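Side-chain contacts in trilobed Protease (Pyrococcus furiosus, PDB 2GOP), which is a protease, probably hydrolysing peptides, represented here by its beta-propeller domain, a ring of seven four-stranded blades with an open Velcro topology: residues W155-T159 against E160-V164; F168-P171 against R172-G176; Y203-D207 against G208-K212. One frame throughout, in Å; residues are numbered along the deposited sequence.

How the contacts relate
Following the chain from its N terminus, contact 1 (155-164) closes the hairpin between strands 151-158 and 163-171, the third and fourth strands of one propeller blade. Strand 163-171 then runs on to contact 2 (168-176), where a tight turn passes the chain to strand 175-179, the first of the next blade. Contact 3 (203-212) closes the equivalent outer hairpin of that next blade, between strands 200-206 and 209-217. The three lie in series, none nested in or crossing another. Their centres are about 19 Å apart for contacts 1 and 2, and about 13 Å for contacts 2 and 3, which touch across the blade interface through Lys170 with Glu210 and Phe168 with Trp205.

Contact 1 of 3, residues W155-T159 against E160-V164; sequences WIFDT and ESEEV
Asp158 binds Glu160, Ser161, Glu162 and Glu163 round the turn joining two antiparallel strands, through its backbone and its carboxylate. The backbone bonds come first. Asp158 N donates to Glu163 O at 2.9 Å in a nearly straight bond (172° at the hydrogen), while Asp158 O takes Glu162 N at 2.7 Å and, weakly, Glu163 N. Because Glu162 and Glu163 both face Asp158, the strand start carries a G1 beta bulge, consistent with the left-handed backbone of Glu162 (phi 71°).

The carboxylate supplies the second set of bonds. With CG anti to the backbone N (chi1 176°), it swings over the loop: OD1 receives Glu160 N at 2.9 Å, an Asx turn, and OD2 receives Ser161 N at 3.2 Å. Both donors lie well out of the carboxylate plane. Arg116 also forms a salt bridge to OD1, which probably favours the ionised form and fixes the group's rotation.

Apolar contacts lie further along, at the non-hydrogen-bonded pair of Phe157 and Val164, on the sheet face away from Asp158 and Glu163. The Phe157 ring leans across the opposite backbone, so that Glu163 O sits 3.5 Å above its plane near the rim, and CZ is 3.4 Å from Glu162 C. Val164 touches both rings: CG2 meets Phe157 CD1 at 3.9 Å, and CG1 lies at the edge of Trp155, near its plane, beside CD1.

Strand 151-158 is the third strand of its blade, and on its other side Phe157 and Trp155 bond through their backbones to strand 117-123, with Thr159 OG1 held by Arg116 O. The Trp155 and Phe157 side chains reach strand 96-103 of the preceding blade.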
ATOM      1  N   TRP A 155      15.178   0.978 -17.952  1.00 38.69           N
ATOM      2  CA  TRP A 155      16.461   1.031 -18.641  1.00 39.57           C
ATOM      3  C   TRP A 155      17.187  -0.309 -18.527  1.00 41.19           C
ATOM      4  O   TRP A 155      17.283  -0.881 -17.434  1.00 43.28           O
ATOM      5  CB  TRP A 155      17.386   2.072 -18.018  1.00 39.38           C
ATOM      6  CG  TRP A 155      16.963   3.496 -18.045  1.00 36.59           C
ATOM      7  CD1 TRP A 155      17.259   4.409 -18.997  1.00 38.80           C
ATOM      8  CD2 TRP A 155      16.277   4.212 -17.000  1.00 38.74           C
ATOM      9  NE1 TRP A 155      16.757   5.645 -18.643  1.00 38.75           N
ATOM     10  CE2 TRP A 155      16.153   5.544 -17.418  1.00 35.59           C
ATOM     11  CE3 TRP A 155      15.723   3.839 -15.767  1.00 38.37           C
ATOM     12  CZ2 TRP A 155      15.503   6.515 -16.648  1.00 37.11           C
ATOM     13  CZ3 TRP A 155      15.087   4.800 -15.006  1.00 37.67           C
ATOM     14  CH2 TRP A 155      14.969   6.121 -15.456  1.00 37.55           C
ATOM     15  N   ILE A 156      17.722  -0.793 -19.642  1.00 40.13           N
ATOM     16  CA  ILE A 156      18.693  -1.879 -19.603  1.00 41.82           C
ATOM     17  C   ILE A 156      20.057  -1.269 -19.884  1.00 43.43           C
ATOM     18  O   ILE A 156      20.280  -0.699 -20.950  1.00 42.41           O
ATOM     19  CB  ILE A 156      18.379  -2.986 -20.618  1.00 42.13           C
ATOM     20  CG1 ILE A 156      16.993  -3.579 -20.337  1.00 42.06           C
ATOM     21  CG2 ILE A 156      19.419  -4.101 -20.544  1.00 39.74           C
ATOM     22  CD1 ILE A 156      16.661  -4.780 -21.216  1.00 43.65           C
ATOM     23  N   PHE A 157      20.941  -1.352 -18.900  1.00 45.38           N
ATOM     24  CA  PHE A 157      22.292  -0.860 -19.035  1.00 45.01           C
ATOM     25  C   PHE A 157      23.247  -2.041 -19.196  1.00 44.43           C
ATOM     26  O   PHE A 157      23.118  -3.060 -18.516  1.00 40.96           O
ATOM     27  CB  PHE A 157      22.690  -0.030 -17.813  1.00 45.97           C
ATOM     28  CG  PHE A 157      23.964   0.731 -18.007  1.00 47.49           C
ATOM     29  CD1 PHE A 157      23.948   2.001 -18.572  1.00 47.13           C
ATOM     30  CD2 PHE A 157      25.187   0.168 -17.665  1.00 47.97           C
ATOM     31  CE1 PHE A 157      25.123   2.695 -18.770  1.00 47.63           C
ATOM     32  CE2 PHE A 157      26.370   0.865 -17.873  1.00 45.55           C
ATOM     33  CZ  PHE A 157      26.333   2.122 -18.419  1.00 46.32           C
ATOM     34  N   ASP A 158      24.208  -1.877 -20.097  1.00 46.67           N
ATOM     35  CA  ASP A 158      25.181  -2.906 -20.418  1.00 46.23           C
ATOM     36  C   ASP A 158      26.536  -2.463 -19.899  1.00 46.55           C
ATOM     37  O   ASP A 158      27.063  -1.445 -20.333  1.00 42.55           O
ATOM     38  CB  ASP A 158      25.222  -3.086 -21.938  1.00 47.73           C
ATOM     39  CG  ASP A 158      26.274  -4.084 -22.398  1.00 49.09           C
ATOM     40  OD1 ASP A 158      26.855  -4.802 -21.560  1.00 51.11           O
ATOM     41  OD2 ASP A 158      26.525  -4.137 -23.620  1.00 57.17           O
ATOM     42  N   THR A 159      27.105  -3.226 -18.972  1.00 48.88           N
ATOM     43  CA  THR A 159      28.416  -2.880 -18.403  1.00 51.06           C
ATOM     44  C   THR A 159      29.582  -3.124 -19.378  1.00 52.83           C
ATOM     45  O   THR A 159      30.657  -2.557 -19.210  1.00 52.84           O
ATOM     46  CB  THR A 159      28.689  -3.652 -17.090  1.00 50.53           C
ATOM     47  OG1 THR A 159      28.748  -5.057 -17.357  1.00 49.19           O
ATOM     48  CG2 THR A 159      27.612  -3.361 -16.074  1.00 45.10           C
ATOM     49  N   GLU A 160      29.362  -3.966 -20.383  1.00 55.41           N
ATOM     50  CA  GLU A 160      30.351  -4.214 -21.427  1.00 56.41           C
ATOM     51  C   GLU A 160      30.409  -3.002 -22.365  1.00 57.31           C
ATOM     52  O   GLU A 160      31.436  -2.327 -22.466  1.00 58.56           O
ATOM     53  CB  GLU A 160      29.985  -5.493 -22.194  1.00 57.62           C
ATOM     54  CG  GLU A 160      31.147  -6.217 -22.864  1.00 58.82           C
ATOM     55  CD  GLU A 160      30.768  -7.629 -23.308  1.00 61.34           C
ATOM     56  OE1 GLU A 160      29.593  -7.854 -23.686  1.00 64.80           O
ATOM     57  OE2 GLU A 160      31.650  -8.514 -23.281  1.00 66.60           O
ATOM     58  N   SER A 161      29.289  -2.720 -23.023  1.00 57.86           N
ATOM     59  CA  SER A 161      29.154  -1.571 -23.923  1.00 57.65           C
ATOM     60  C   SER A 161      29.250  -0.244 -23.183  1.00 57.52           C
ATOM     61  O   SER A 161      29.602   0.772 -23.777  1.00 56.17           O
ATOM     62  CB  SER A 161      27.812  -1.632 -24.653  1.00 58.87           C
ATOM     63  OG  SER A 161      27.621  -0.505 -25.488  1.00 61.73           O
ATOM     64  N   GLU A 162      28.900  -0.254 -21.898  1.00 58.60           N
ATOM     65  CA  GLU A 162      29.022   0.922 -21.040  1.00 57.70           C
ATOM     66  C   GLU A 162      27.986   1.982 -21.422  1.00 56.59           C
ATOM     67  O   GLU A 162      28.260   3.178 -21.357  1.00 55.71           O
ATOM     68  CB  GLU A 162      30.452   1.488 -21.120  1.00 59.27           C
ATOM     69  CG  GLU A 162      30.945   2.158 -19.854  1.00 63.27           C
ATOM     70  CD  GLU A 162      31.473   1.167 -18.824  1.00 68.31           C
ATOM     71  OE1 GLU A 162      30.672   0.355 -18.304  1.00 68.62           O
ATOM     72  OE2 GLU A 162      32.690   1.220 -18.523  1.00 71.54           O
ATOM     73  N   GLU A 163      26.797   1.535 -21.823  1.00 54.76           N
ATOM     74  CA  GLU A 163      25.700   2.447 -22.144  1.00 54.55           C
ATOM     75  C   GLU A 163      24.331   1.797 -21.943  1.00 51.90           C
ATOM     76  O   GLU A 163      24.234   0.592 -21.705  1.00 47.59           O
ATOM     77  CB  GLU A 163      25.838   2.955 -23.583  1.00 56.27           C
ATOM     78  CG  GLU A 163      25.562   1.905 -24.668  1.00 57.20           C
ATOM     79  CD  GLU A 163      26.158   2.271 -26.030  1.00 57.63           C
ATOM     80  OE1 GLU A 163      26.553   3.444 -26.233  1.00 58.32           O
ATOM     81  OE2 GLU A 163      26.228   1.376 -26.902  1.00 58.55           O
ATOM     82  N   VAL A 164      23.285   2.614 -22.026  1.00 51.50           N
ATOM     83  CA  VAL A 164      21.905   2.124 -22.035  1.00 51.24           C
ATOM     84  C   VAL A 164      21.646   1.549 -23.416  1.00 49.69           C
ATOM     85  O   VAL A 164      21.885   2.226 -24.411  1.00 49.03           O
ATOM     86  CB  VAL A 164      20.869   3.256 -21.763  1.00 50.22           C
ATOM     87  CG1 VAL A 164      19.450   2.732 -21.923  1.00 50.68           C
ATOM     88  CG2 VAL A 164      21.062   3.845 -20.382  1.00 49.30           C
TER

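Contact 2 of 3, residues F168-P171 against R172-G176; sequences FEKP and RFSSG
Ser174 turns back on Pro171 and Lys170 across a type II beta turn running from Pro171 to Ser174. Its CB packs 3.7 Å from Lys170 CB and 3.3 Å from Pro171 O. At the tip, OG donates to Pro171 O at 2.7 Å, approaching at a C=O...donor angle of 138° and tilted 24° from the carbonyl plane. The same OG rests 3.4 Å from Lys170 CB and 3.9 Å from Pro171 CD. Its torsion explains the double use of one carbonyl: with OG beside the backbone N (chi1 -62°), hydroxyl and amide address Pro171 O together, although the bond from Ser174 N is weak, at 3.2 Å.

At the outer corner of the turn, Arg172 CG lies over the centre of the Phe173 ring, 3.4 Å above its plane, and Phe173 packs on Arg172 of the second subunit.

Lys170 leads away from the turn; its CG sits at the edge of the Phe168 ring, and NZ forms a salt bridge with Glu210. In the propeller this turn is the step from one blade to the next: Ser174 touches Phe154 of strand 151-158 and Val187 and Pro188 of strand 182-188, while Pro171 also touches Val187.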
ATOM      1  N   PHE A 168      12.388   1.881 -22.229  1.00 45.74           N
ATOM      2  CA  PHE A 168      10.972   2.044 -22.570  1.00 43.71           C
ATOM      3  C   PHE A 168      10.178   2.555 -21.391  1.00 43.81           C
ATOM      4  O   PHE A 168      10.644   2.537 -20.253  1.00 43.73           O
ATOM      5  CB  PHE A 168      10.360   0.748 -23.118  1.00 42.51           C
ATOM      6  CG  PHE A 168      10.359  -0.402 -22.150  1.00 43.43           C
ATOM      7  CD1 PHE A 168       9.254  -0.654 -21.348  1.00 40.94           C
ATOM      8  CD2 PHE A 168      11.450  -1.258 -22.071  1.00 45.89           C
ATOM      9  CE1 PHE A 168       9.238  -1.721 -20.479  1.00 42.86           C
ATOM     10  CE2 PHE A 168      11.449  -2.323 -21.206  1.00 42.57           C
ATOM     11  CZ  PHE A 168      10.334  -2.565 -20.407  1.00 43.44           C
ATOM     12  N   GLU A 169       8.976   3.030 -21.687  1.00 45.09           N
ATOM     13  CA  GLU A 169       8.100   3.596 -20.687  1.00 44.22           C
ATOM     14  C   GLU A 169       6.820   2.782 -20.574  1.00 43.31           C
ATOM     15  O   GLU A 169       6.313   2.258 -21.561  1.00 42.89           O
ATOM     16  CB  GLU A 169       7.780   5.045 -21.043  1.00 44.79           C
ATOM     17  CG  GLU A 169       8.974   5.976 -20.883  1.00 47.12           C
ATOM     18  CD  GLU A 169       8.632   7.433 -21.136  1.00 48.29           C
ATOM     19  OE1 GLU A 169       7.547   7.711 -21.694  1.00 49.57           O
ATOM     20  OE2 GLU A 169       9.458   8.301 -20.775  1.00 55.58           O
ATOM     21  N   LYS A 170       6.320   2.677 -19.353  1.00 40.73           N
ATOM     22  CA  LYS A 170       5.011   2.127 -19.089  1.00 40.60           C
ATOM     23  C   LYS A 170       4.253   3.102 -18.195  1.00 40.44           C
ATOM     24  O   LYS A 170       4.834   4.073 -17.696  1.00 41.59           O
ATOM     25  CB  LYS A 170       5.156   0.751 -18.431  1.00 39.68           C
ATOM     26  CG  LYS A 170       5.752  -0.297 -19.353  1.00 40.65           C
ATOM     27  CD  LYS A 170       4.849  -0.545 -20.551  1.00 40.92           C
ATOM     28  CE  LYS A 170       5.230  -1.801 -21.294  1.00 43.37           C
ATOM     29  NZ  LYS A 170       4.252  -2.062 -22.372  1.00 44.10           N
ATOM     30  N   PRO A 171       2.943   2.886 -18.021  1.00 41.45           N
ATOM     31  CA  PRO A 171       2.209   3.741 -17.104  1.00 42.98           C
ATOM     32  C   PRO A 171       2.745   3.721 -15.676  1.00 43.39           C
ATOM     33  O   PRO A 171       3.415   2.774 -15.260  1.00 43.46           O
ATOM     34  CB  PRO A 171       0.796   3.153 -17.138  1.00 43.61           C
ATOM     35  CG  PRO A 171       0.706   2.445 -18.438  1.00 43.56           C
ATOM     36  CD  PRO A 171       2.061   1.901 -18.680  1.00 41.92           C
ATOM     37  N   ARG A 172       2.428   4.769 -14.932  1.00 44.95           N
ATOM     38  CA  ARG A 172       2.860   4.903 -13.546  1.00 46.49           C
ATOM     39  C   ARG A 172       2.504   3.649 -12.724  1.00 44.66           C
ATOM     40  O   ARG A 172       1.484   3.002 -12.959  1.00 43.20           O
ATOM     41  CB  ARG A 172       2.234   6.171 -12.934  1.00 48.81           C
ATOM     42  CG  ARG A 172       2.772   6.553 -11.560  1.00 50.87           C
ATOM     43  CD  ARG A 172       2.263   7.915 -11.113  1.00 54.15           C
ATOM     44  NE  ARG A 172       3.058   9.008 -11.672  1.00 59.93           N
ATOM     45  CZ  ARG A 172       4.259   9.383 -11.229  1.00 63.56           C
ATOM     46  NH1 ARG A 172       4.843   8.753 -10.209  1.00 66.49           N
ATOM     47  NH2 ARG A 172       4.889  10.396 -11.816  1.00 64.49           N
ATOM     48  N   PHE A 173       3.377   3.312 -11.777  1.00 43.87           N
ATOM     49  CA  PHE A 173       3.216   2.151 -10.896  1.00 43.22           C
ATOM     50  C   PHE A 173       3.437   0.798 -11.585  1.00 41.08           C
ATOM     51  O   PHE A 173       3.046  -0.232 -11.050  1.00 37.96           O
ATOM     52  CB  PHE A 173       1.857   2.170 -10.184  1.00 47.01           C
ATOM     53  CG  PHE A 173       1.493   3.512  -9.612  1.00 48.80           C
ATOM     54  CD1 PHE A 173       2.335   4.146  -8.708  1.00 50.58           C
ATOM     55  CD2 PHE A 173       0.309   4.141  -9.977  1.00 50.70           C
ATOM     56  CE1 PHE A 173       2.007   5.386  -8.178  1.00 50.27           C
ATOM     57  CE2 PHE A 173      -0.027   5.379  -9.450  1.00 50.97           C
ATOM     58  CZ  PHE A 173       0.827   6.003  -8.546  1.00 51.06           C
ATOM     59  N   SER A 174       4.064   0.805 -12.760  1.00 39.74           N
ATOM     60  CA  SER A 174       4.489  -0.434 -13.402  1.00 39.37           C
ATOM     61  C   SER A 174       5.789  -0.902 -12.755  1.00 38.39           C
ATOM     62  O   SER A 174       6.468  -0.138 -12.067  1.00 37.48           O
ATOM     63  CB  SER A 174       4.673  -0.243 -14.910  1.00 40.28           C
ATOM     64  OG  SER A 174       3.458   0.116 -15.540  1.00 35.85           O
ATOM     65  N   SER A 175       6.117  -2.169 -12.960  1.00 36.91           N
ATOM     66  CA  SER A 175       7.310  -2.770 -12.362  1.00 36.81           C
ATOM     67  C   SER A 175       7.819  -3.864 -13.303  1.00 34.81           C
ATOM     68  O   SER A 175       7.132  -4.232 -14.251  1.00 34.22           O
ATOM     69  CB  SER A 175       7.001  -3.334 -10.980  1.00 34.28           C
ATOM     70  OG  SER A 175       6.018  -4.348 -11.039  1.00 34.45           O
ATOM     71  N   GLY A 176       9.027  -4.353 -13.062  1.00 35.03           N
ATOM     72  CA  GLY A 176       9.628  -5.341 -13.976  1.00 36.61           C
ATOM     73  C   GLY A 176      10.698  -6.161 -13.312  1.00 38.43           C
ATOM     74  O   GLY A 176      11.335  -5.696 -12.352  1.00 36.29           O
TER

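Contact 3 of 3, residues Y203-D207 against G208-K212; sequences YIWED and GKEEK
Tyr203 and Glu210 stack across a two-residue beta hairpin, whose type I' turn runs from Glu206 to Lys209; strands 200-206 and 209-217 are tied here by antiparallel bonds such as Ile204 N to Glu211 O at 2.8 Å.

Tyr203 has the largest contact. Its ring stacks on the carboxylate of the diagonally placed Glu210, the two planes 19° apart, with Glu210 OE2 over one ring face and Glu210 CD 3.6 Å from Tyr203 CD2. Lys212, its cross-strand partner, lays its aliphatic chain obliquely along the ring, CB 3.8 Å from Tyr203 CE2, before NZ goes on to a salt bridge with Glu215.

Glu210 reaches this place because CG lies between the backbone N and the carbonyl carbon (chi1 85°), with the chain extended beyond. Its CB packs on Trp205 CD1 at 3.7 Å, while OE1 meets the indole edge in plane. Thus the carboxylate is stacked on the Tyr203 ring and nearly perpendicular to the indole, and Lys170 from the neighbouring blade pairs with OE1, probably stabilising its negative charge.

Gly208, the second turn residue, has the positive phi (83°) such a turn needs, as does Asp207. It curls over the Trp205 indole, whose other partners include the stacked ring of Phe168 and Ile183 of strand 182-188. Gly208 N lies 3.2 Å above the indole plane, offset toward the rim, and 3.3 Å from Trp205 CH2.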
ATOM      1  N   TYR A 203       3.147  -8.577 -19.082  1.00 39.30           N
ATOM      2  CA  TYR A 203       3.744  -8.784 -20.394  1.00 37.50           C
ATOM      3  C   TYR A 203       5.121  -9.377 -20.235  1.00 37.45           C
ATOM      4  O   TYR A 203       5.724  -9.303 -19.167  1.00 36.20           O
ATOM      5  CB  TYR A 203       3.886  -7.451 -21.131  1.00 38.02           C
ATOM      6  CG  TYR A 203       2.579  -6.752 -21.379  1.00 36.71           C
ATOM      7  CD1 TYR A 203       2.005  -5.940 -20.406  1.00 36.81           C
ATOM      8  CD2 TYR A 203       1.921  -6.892 -22.593  1.00 38.03           C
ATOM      9  CE1 TYR A 203       0.786  -5.301 -20.636  1.00 41.20           C
ATOM     10  CE2 TYR A 203       0.718  -6.251 -22.842  1.00 38.39           C
ATOM     11  CZ  TYR A 203       0.155  -5.458 -21.863  1.00 40.58           C
ATOM     12  OH  TYR A 203      -1.035  -4.827 -22.123  1.00 43.72           O
ATOM     13  N   ILE A 204       5.625  -9.963 -21.309  1.00 37.19           N
ATOM     14  CA  ILE A 204       7.032 -10.311 -21.386  1.00 39.93           C
ATOM     15  C   ILE A 204       7.647  -9.544 -22.566  1.00 38.66           C
ATOM     16  O   ILE A 204       7.071  -9.488 -23.658  1.00 37.00           O
ATOM     17  CB  ILE A 204       7.261 -11.853 -21.447  1.00 42.00           C
ATOM     18  CG1 ILE A 204       8.744 -12.171 -21.192  1.00 47.26           C
ATOM     19  CG2 ILE A 204       6.763 -12.430 -22.782  1.00 42.84           C
ATOM     20  CD1 ILE A 204       8.995 -13.482 -20.432  1.00 40.07           C
ATOM     21  N   TRP A 205       8.811  -8.951 -22.317  1.00 37.68           N
ATOM     22  CA  TRP A 205       9.373  -7.927 -23.166  1.00 38.27           C
ATOM     23  C   TRP A 205      10.779  -8.319 -23.605  1.00 39.41           C
ATOM     24  O   TRP A 205      11.578  -8.792 -22.796  1.00 38.58           O
ATOM     25  CB  TRP A 205       9.415  -6.610 -22.377  1.00 40.29           C
ATOM     26  CG  TRP A 205       9.679  -5.366 -23.197  1.00 41.45           C
ATOM     27  CD1 TRP A 205       8.744  -4.483 -23.666  1.00 41.37           C
ATOM     28  CD2 TRP A 205      10.955  -4.854 -23.610  1.00 42.32           C
ATOM     29  NE1 TRP A 205       9.359  -3.464 -24.352  1.00 44.13           N
ATOM     30  CE2 TRP A 205      10.714  -3.669 -24.339  1.00 39.68           C
ATOM     31  CE3 TRP A 205      12.274  -5.290 -23.450  1.00 43.26           C
ATOM     32  CZ2 TRP A 205      11.743  -2.908 -24.899  1.00 43.62           C
ATOM     33  CZ3 TRP A 205      13.301  -4.537 -24.009  1.00 43.49           C
ATOM     34  CH2 TRP A 205      13.028  -3.354 -24.721  1.00 42.82           C
ATOM     35  N   GLU A 206      11.075  -8.136 -24.885  1.00 40.00           N
ATOM     36  CA  GLU A 206      12.434  -8.302 -25.382  1.00 42.39           C
ATOM     37  C   GLU A 206      12.637  -7.546 -26.692  1.00 43.64           C
ATOM     38  O   GLU A 206      11.779  -7.583 -27.576  1.00 42.12           O
ATOM     39  CB  GLU A 206      12.786  -9.784 -25.570  1.00 43.53           C
ATOM     40  CG  GLU A 206      14.274 -10.009 -25.866  1.00 44.84           C
ATOM     41  CD  GLU A 206      14.676 -11.485 -25.906  1.00 48.16           C
ATOM     42  OE1 GLU A 206      13.811 -12.332 -26.195  1.00 44.05           O
ATOM     43  OE2 GLU A 206      15.871 -11.786 -25.666  1.00 49.89           O
ATOM     44  N   ASP A 207      13.763  -6.836 -26.788  1.00 44.34           N
ATOM     45  CA  ASP A 207      14.178  -6.179 -28.027  1.00 44.51           C
ATOM     46  C   ASP A 207      13.082  -5.300 -28.630  1.00 43.66           C
ATOM     47  O   ASP A 207      12.826  -5.351 -29.834  1.00 41.24           O
ATOM     48  CB  ASP A 207      14.636  -7.226 -29.046  1.00 46.39           C
ATOM     49  CG  ASP A 207      15.268  -6.600 -30.292  1.00 51.23           C
ATOM     50  OD1 ASP A 207      16.212  -5.786 -30.155  1.00 57.78           O
ATOM     51  OD2 ASP A 207      14.817  -6.926 -31.413  1.00 60.84           O
ATOM     52  N   GLY A 208      12.418  -4.525 -27.777  1.00 42.78           N
ATOM     53  CA  GLY A 208      11.423  -3.550 -28.217  1.00 43.71           C
ATOM     54  C   GLY A 208      10.029  -4.100 -28.463  1.00 45.29           C
ATOM     55  O   GLY A 208       9.114  -3.339 -28.778  1.00 47.12           O
ATOM     56  N   LYS A 209       9.859  -5.414 -28.331  1.00 45.06           N
ATOM     57  CA  LYS A 209       8.573  -6.061 -28.588  1.00 44.68           C
ATOM     58  C   LYS A 209       8.125  -6.765 -27.317  1.00 43.50           C
ATOM     59  O   LYS A 209       8.947  -7.114 -26.469  1.00 39.00           O
ATOM     60  CB  LYS A 209       8.680  -7.048 -29.749  1.00 45.35           C
ATOM     61  CG  LYS A 209       9.119  -6.376 -31.081  1.00 48.73           C
ATOM     62  CD  LYS A 209      10.080  -7.242 -31.889  1.00 50.06           C
ATOM     63  CE  LYS A 209       9.369  -8.001 -33.009  1.00 55.42           C
ATOM     64  NZ  LYS A 209      10.129  -9.218 -33.449  1.00 54.53           N
ATOM     65  N   GLU A 210       6.817  -6.939 -27.187  1.00 41.98           N
ATOM     66  CA  GLU A 210       6.246  -7.532 -25.994  1.00 43.89           C
ATOM     67  C   GLU A 210       5.055  -8.387 -26.342  1.00 42.08           C
ATOM     68  O   GLU A 210       4.475  -8.271 -27.421  1.00 42.05           O
ATOM     69  CB  GLU A 210       5.856  -6.452 -24.982  1.00 46.70           C
ATOM     70  CG  GLU A 210       4.477  -5.835 -25.197  1.00 52.50           C
ATOM     71  CD  GLU A 210       4.207  -4.650 -24.291  1.00 50.97           C
ATOM     72  OE1 GLU A 210       4.959  -4.447 -23.299  1.00 52.16           O
ATOM     73  OE2 GLU A 210       3.233  -3.922 -24.586  1.00 54.10           O
ATOM     74  N   GLU A 211       4.712  -9.256 -25.403  1.00 41.08           N
ATOM     75  CA  GLU A 211       3.652 -10.218 -25.552  1.00 41.11           C
ATOM     76  C   GLU A 211       2.914 -10.236 -24.231  1.00 39.57           C
ATOM     77  O   GLU A 211       3.550 -10.228 -23.171  1.00 38.08           O
ATOM     78  CB  GLU A 211       4.288 -11.591 -25.775  1.00 42.67           C
ATOM     79  CG  GLU A 211       3.471 -12.534 -26.552  1.00 45.79           C
ATOM     80  CD  GLU A 211       4.127 -13.902 -26.686  1.00 42.26           C
ATOM     81  OE1 GLU A 211       5.348 -14.050 -26.426  1.00 42.47           O
ATOM     82  OE2 GLU A 211       3.405 -14.821 -27.073  1.00 41.93           O
ATOM     83  N   LYS A 212       1.590 -10.276 -24.266  1.00 38.06           N
ATOM     84  CA  LYS A 212       0.830 -10.348 -23.023  1.00 40.36           C
ATOM     85  C   LYS A 212       0.819 -11.792 -22.535  1.00 40.77           C
ATOM     86  O   LYS A 212       0.543 -12.716 -23.314  1.00 40.92           O
ATOM     87  CB  LYS A 212      -0.589  -9.812 -23.209  1.00 39.54           C
ATOM     88  CG  LYS A 212      -1.449  -9.840 -21.931  1.00 41.31           C
ATOM     89  CD  LYS A 212      -2.273  -8.569 -21.755  1.00 43.39           C
ATOM     90  CE  LYS A 212      -3.201  -8.300 -22.924  1.00 46.36           C
ATOM     91  NZ  LYS A 212      -4.009  -7.061 -22.776  1.00 46.22           N
TER